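Local coordinates for protein beta-N-acetylhexosaminidase (Arthrobacter aurescens, PDB 3RCN) that probably hydrolyses terminal non-reducing N-acetyl-D-hexosamine residues from N-acetyl-beta-D-hexosaminides, as a member of glycosyl hydrolase family 20, at residues A[24-27]-A[28-32]; A[37-40]-A[41-44]. All coordinates share one frame; numbering follows the deposited sequence.

In the fold
From the N terminus, strand 16-26 runs along one edge of the six-stranded sheet in the family 20 domain 2 region. Interaction 1 (24-32) turns the chain at its end and leads it into strand 32-34, the other outermost strand of that sheet. Interaction 2 (37-44) follows in series: it starts helix 39-53, the middle element of the beta-alpha-beta unit completed by strand 67-71. The two contacts neither nest nor cross, and each closes only a few residues. Their centres lie about 18 Å apart, yet they meet where Arg-42 NE approaches Val-32 O at 3.2 Å, a probable hydrogen bond that ties the helix start to the edge strand.

Interaction 1. Residues A[24-27]-A[28-32]; sequences LELD and AGTSV
A type I beta turn runs from Asp-27 to Thr-30, closed by a nearly straight bond in which Thr-30 N donates to Asp-27 O at 3.2 Å. The turn ends strand 16-26, whose last rungs pair Leu-24 with Val-127 and Leu-26 with Trp-125. The Thr-30 side chain adds a second bond to the same acceptor: its OG1 donates to Asp-27 O over 2.9 Å. Both donors arrive from one face of the carbonyl plane, the amide well above it and the hydroxyl less tilted. The torsion about CA-CB sets OG1 beside Thr-30's own N (chi1 -65°), which is why amide and hydroxyl can converge on one oxygen. The Asp-27 side chain, with CG lying between the backbone N and the carbonyl carbon (chi1 47°), turns OD1 to the amide of Gly-29. OD1 uses its anti lone pair to take the Gly-29 N-H at 2.9 Å, by a bent bond of 136°. An aspartate suits this first position because its short side chain can reach the amide two residues on. Glycine fits the third, since a side chain there would press against OD1. Leu-26 brings its CB to 3.5 Å from Thr-30 OG1, its apolar branches packing on Val-127 and Trp-55, while Ala-28, exposed in the turn, touches Trp-55 with its methyl. A valine in place of Thr-30 would probably leave Asp-27 O with the turn amide alone and set a methyl against Leu-26 or the carbonyl. The chemistry thus implies a turn held through one residue, whose carbonyl is gripped twice from one face by the buried Thr-30 and whose exposed carboxylate takes a third bond from Gly-29.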
loop_
_atom_site.group_PDB
_atom_site.type_symbol
_atom_site.label_atom_id
_atom_site.label_comp_id
_atom_site.label_asym_id
_atom_site.label_seq_id
_atom_site.Cartn_x
_atom_site.Cartn_y
_atom_site.Cartn_z
ATOM N N LEU A 24 -32.870 -0.834 -9.641
ATOM C CA LEU A 24 -32.507 -0.320 -10.956
ATOM C C LEU A 24 -31.222 -1.005 -11.372
ATOM O O LEU A 24 -30.264 -1.047 -10.596
ATOM C CB LEU A 24 -32.291 1.188 -10.920
ATOM C CG LEU A 24 -31.697 1.773 -12.199
ATOM C CD1 LEU A 24 -32.742 1.836 -13.287
ATOM C CD2 LEU A 24 -31.154 3.154 -11.927
ATOM N N GLU A 25 -31.208 -1.558 -12.582
ATOM C CA GLU A 25 -30.044 -2.282 -13.075
ATOM C C GLU A 25 -29.154 -1.380 -13.909
ATOM O O GLU A 25 -29.624 -0.688 -14.815
ATOM C CB GLU A 25 -30.464 -3.487 -13.918
ATOM C CG GLU A 25 -30.385 -4.821 -13.194
ATOM C CD GLU A 25 -31.753 -5.432 -12.970
ATOM O OE1 GLU A 25 -32.170 -5.559 -11.797
ATOM O OE2 GLU A 25 -32.416 -5.784 -13.973
ATOM N N LEU A 26 -27.862 -1.403 -13.598
ATOM C CA LEU A 26 -26.876 -0.646 -14.348
ATOM C C LEU A 26 -26.067 -1.589 -15.210
ATOM O O LEU A 26 -25.465 -2.529 -14.710
ATOM C CB LEU A 26 -25.925 0.079 -13.406
ATOM C CG LEU A 26 -26.514 0.923 -12.284
ATOM C CD1 LEU A 26 -25.372 1.458 -11.459
ATOM C CD2 LEU A 26 -27.370 2.049 -12.827
ATOM N N ASP A 27 -26.063 -1.328 -16.510
ATOM C CA ASP A 27 -25.286 -2.110 -17.457
ATOM C C ASP A 27 -23.963 -1.414 -17.771
ATOM O O ASP A 27 -23.658 -0.361 -17.228
ATOM C CB ASP A 27 -26.087 -2.328 -18.738
ATOM C CG ASP A 27 -26.715 -1.058 -19.244
ATOM O OD1 ASP A 27 -25.963 -0.156 -19.665
ATOM O OD2 ASP A 27 -27.960 -0.956 -19.221
ATOM N N ALA A 28 -23.191 -2.013 -18.664
ATOM C CA ALA A 28 -21.872 -1.514 -19.009
ATOM C C ALA A 28 -21.957 -0.238 -19.832
ATOM O O ALA A 28 -20.934 0.382 -20.124
ATOM C CB ALA A 28 -21.088 -2.584 -19.760
ATOM N N GLY A 29 -23.174 0.137 -20.218
ATOM C CA GLY A 29 -23.402 1.350 -20.992
ATOM C C GLY A 29 -23.732 2.581 -20.150
ATOM O O GLY A 29 -23.862 3.697 -20.666
ATOM N N THR A 30 -23.853 2.377 -18.844
ATOM C CA THR A 30 -24.189 3.442 -17.924
ATOM C C THR A 30 -23.254 4.638 -18.095
ATOM O O THR A 30 -22.030 4.490 -18.083
ATOM C CB THR A 30 -24.088 2.942 -16.479
ATOM O OG1 THR A 30 -25.079 1.933 -16.253
ATOM C CG2 THR A 30 -24.298 4.087 -15.501
ATOM N N SER A 31 -23.841 5.825 -18.216
ATOM C CA SER A 31 -23.090 7.048 -18.486
ATOM C C SER A 31 -23.200 7.954 -17.273
ATOM O O SER A 31 -24.126 7.804 -16.482
ATOM C CB SER A 31 -23.632 7.757 -19.732
ATOM O OG SER A 31 -24.955 8.238 -19.530
ATOM N N VAL A 32 -22.242 8.862 -17.101
ATOM C CA VAL A 32 -22.227 9.742 -15.932
ATOM C C VAL A 32 -22.289 11.209 -16.331
ATOM O O VAL A 32 -21.374 11.717 -16.971
ATOM C CB VAL A 32 -20.961 9.501 -15.089
ATOM C CG1 VAL A 32 -21.087 10.183 -13.765
ATOM C CG2 VAL A 32 -20.752 8.004 -14.877
#

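Interaction 2. Residues A[37-40]-A[41-44]. With SO4 (sulfate ion), chain I.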
loop_
_atom_site.group_PDB
_atom_site.type_symbol
_atom_site.label_atom_id
_atom_site.label_comp_id
_atom_site.label_asym_id
_atom_site.label_seq_id
_atom_site.Cartn_x
_atom_site.Cartn_y
_atom_site.Cartn_z
ATOM N N GLU A 37 -19.899 22.389 -11.597
ATOM C CA GLU A 37 -19.375 22.392 -10.236
ATOM C C GLU A 37 -18.973 21.000 -9.752
ATOM O O GLU A 37 -18.080 20.855 -8.922
ATOM C CB GLU A 37 -20.419 22.981 -9.280
ATOM C CG GLU A 37 -20.766 24.438 -9.538
ATOM C CD GLU A 37 -21.885 24.612 -10.555
ATOM O OE1 GLU A 37 -22.471 23.594 -10.988
ATOM O OE2 GLU A 37 -22.179 25.775 -10.914
ATOM N N LEU A 38 -19.680 19.989 -10.248
ATOM C CA LEU A 38 -19.504 18.604 -9.835
ATOM C C LEU A 38 -18.606 17.744 -10.754
ATOM O O LEU A 38 -18.501 16.538 -10.555
ATOM C CB LEU A 38 -20.873 17.945 -9.677
ATOM C CG LEU A 38 -21.808 18.412 -8.557
ATOM C CD1 LEU A 38 -21.280 19.629 -7.785
ATOM C CD2 LEU A 38 -23.210 18.659 -9.104
ATOM N N ARG A 39 -18.012 18.335 -11.789
ATOM C CA ARG A 39 -17.157 17.560 -12.687
ATOM C C ARG A 39 -16.034 16.890 -11.909
ATOM O O ARG A 39 -15.576 15.809 -12.277
ATOM C CB ARG A 39 -16.575 18.429 -13.793
ATOM C CG ARG A 39 -17.608 19.232 -14.562
ATOM C CD ARG A 39 -17.980 18.548 -15.853
ATOM N NE ARG A 39 -19.258 19.009 -16.403
ATOM C CZ ARG A 39 -19.430 20.147 -17.071
ATOM N NH1 ARG A 39 -18.406 20.971 -17.265
ATOM N NH2 ARG A 39 -20.633 20.465 -17.536
ATOM N N GLY A 40 -15.597 17.525 -10.826
ATOM C CA GLY A 40 -14.567 16.948 -9.984
ATOM C C GLY A 40 -14.986 15.597 -9.431
ATOM O O GLY A 40 -14.314 14.584 -9.664
ATOM N N PRO A 41 -16.118 15.559 -8.716
ATOM C CA PRO A 41 -16.631 14.281 -8.215
ATOM C C PRO A 41 -16.980 13.282 -9.330
ATOM O O PRO A 41 -16.865 12.071 -9.101
ATOM C CB PRO A 41 -17.880 14.692 -7.451
ATOM C CG PRO A 41 -17.548 16.063 -6.950
ATOM C CD PRO A 41 -16.778 16.706 -8.073
ATOM N N ARG A 42 -17.401 13.762 -10.500
ATOM C CA ARG A 42 -17.687 12.857 -11.609
ATOM C C ARG A 42 -16.426 12.064 -11.977
ATOM O O ARG A 42 -16.482 10.854 -12.208
ATOM C CB ARG A 42 -18.214 13.606 -12.830
ATOM C CG ARG A 42 -18.468 12.700 -14.043
ATOM C CD ARG A 42 -18.023 13.358 -15.328
ATOM N NE ARG A 42 -19.143 13.858 -16.119
ATOM C CZ ARG A 42 -19.080 14.914 -16.930
ATOM N NH1 ARG A 42 -17.948 15.599 -17.051
ATOM N NH2 ARG A 42 -20.152 15.297 -17.613
ATOM N N ARG A 43 -15.290 12.758 -12.025
ATOM C CA ARG A 43 -14.013 12.119 -12.329
ATOM C C ARG A 43 -13.661 11.038 -11.311
ATOM O O ARG A 43 -13.258 9.936 -11.681
ATOM C CB ARG A 43 -12.890 13.157 -12.427
ATOM C CG ARG A 43 -13.010 14.079 -13.634
ATOM C CD ARG A 43 -11.813 15.020 -13.777
ATOM N NE ARG A 43 -11.804 16.037 -12.734
ATOM C CZ ARG A 43 -12.228 17.282 -12.913
ATOM N NH1 ARG A 43 -12.682 17.675 -14.099
ATOM N NH2 ARG A 43 -12.189 18.137 -11.912
ATOM N N TRP A 44 -13.824 11.342 -10.028
ATOM C CA TRP A 44 -13.494 10.374 -8.996
ATOM C C TRP A 44 -14.357 9.116 -9.099
ATOM O O TRP A 44 -13.849 8.001 -9.000
ATOM C CB TRP A 44 -13.614 10.965 -7.596
ATOM C CG TRP A 44 -13.366 9.931 -6.580
ATOM C CD1 TRP A 44 -12.158 9.537 -6.089
ATOM C CD2 TRP A 44 -14.344 9.098 -5.962
ATOM N NE1 TRP A 44 -12.327 8.524 -5.180
ATOM C CE2 TRP A 44 -13.661 8.230 -5.092
ATOM C CE3 TRP A 44 -15.732 9.003 -6.056
ATOM C CZ2 TRP A 44 -14.321 7.276 -4.323
ATOM C CZ3 TRP A 44 -16.383 8.057 -5.291
ATOM C CH2 TRP A 44 -15.679 7.206 -4.439
HETATM S S SO4 I . -13.722 21.030 -14.800
HETATM O O1 SO4 I . -12.437 20.907 -15.489
HETATM O O2 SO4 I . -14.670 20.061 -15.349
HETATM O O3 SO4 I . -13.539 20.804 -13.368
HETATM O O4 SO4 I . -14.253 22.373 -15.000
#
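Leu-38 and Pro-41 meet where helix 39-53 begins, the helix of a beta-alpha-beta unit between strands 32-34 and 67-71. The tight part is this first turn. Leu-38 O accepts from Arg-42 N at 3.0 Å, nearly in line with its C=O, and Arg-39 O from Arg-43 N at 3.1 Å. Proline suits the first turn, where its missing N-H costs no helical bond, and its ring packs beside Leu-38 O. Leu-38 leans on Leu-69 and Ala-98, while Trp-44 swings its indole away from this turn onto helix 95-109, edge-to-face with Phe-99.

The other side is looser and carries the charges. Arg-39 and Arg-42 run side by side, their guanidinium planes 10° apart, so that two like charges sit close; Arg-42 NH1 also has a long, weak ion pair with Asp-56 of the second subunit. Arg-43 bends at chi3 (-70°), laying one face of its guanidinium over Arg-39 O, with Gly-40 toward the rim, where the lack of a side chain suits the close approach. Its strongest partner is Asp-56 of the second subunit, in a salt bridge through NH1. A sulfate, probably from the crystallisation liquor, lies at the guanidinium edge and receives weak hydrogen bonds: Arg-43 NH1 reaches both O2 and O3, and Arg-43 NH2 donates to sulfate O3 at 3.3 Å.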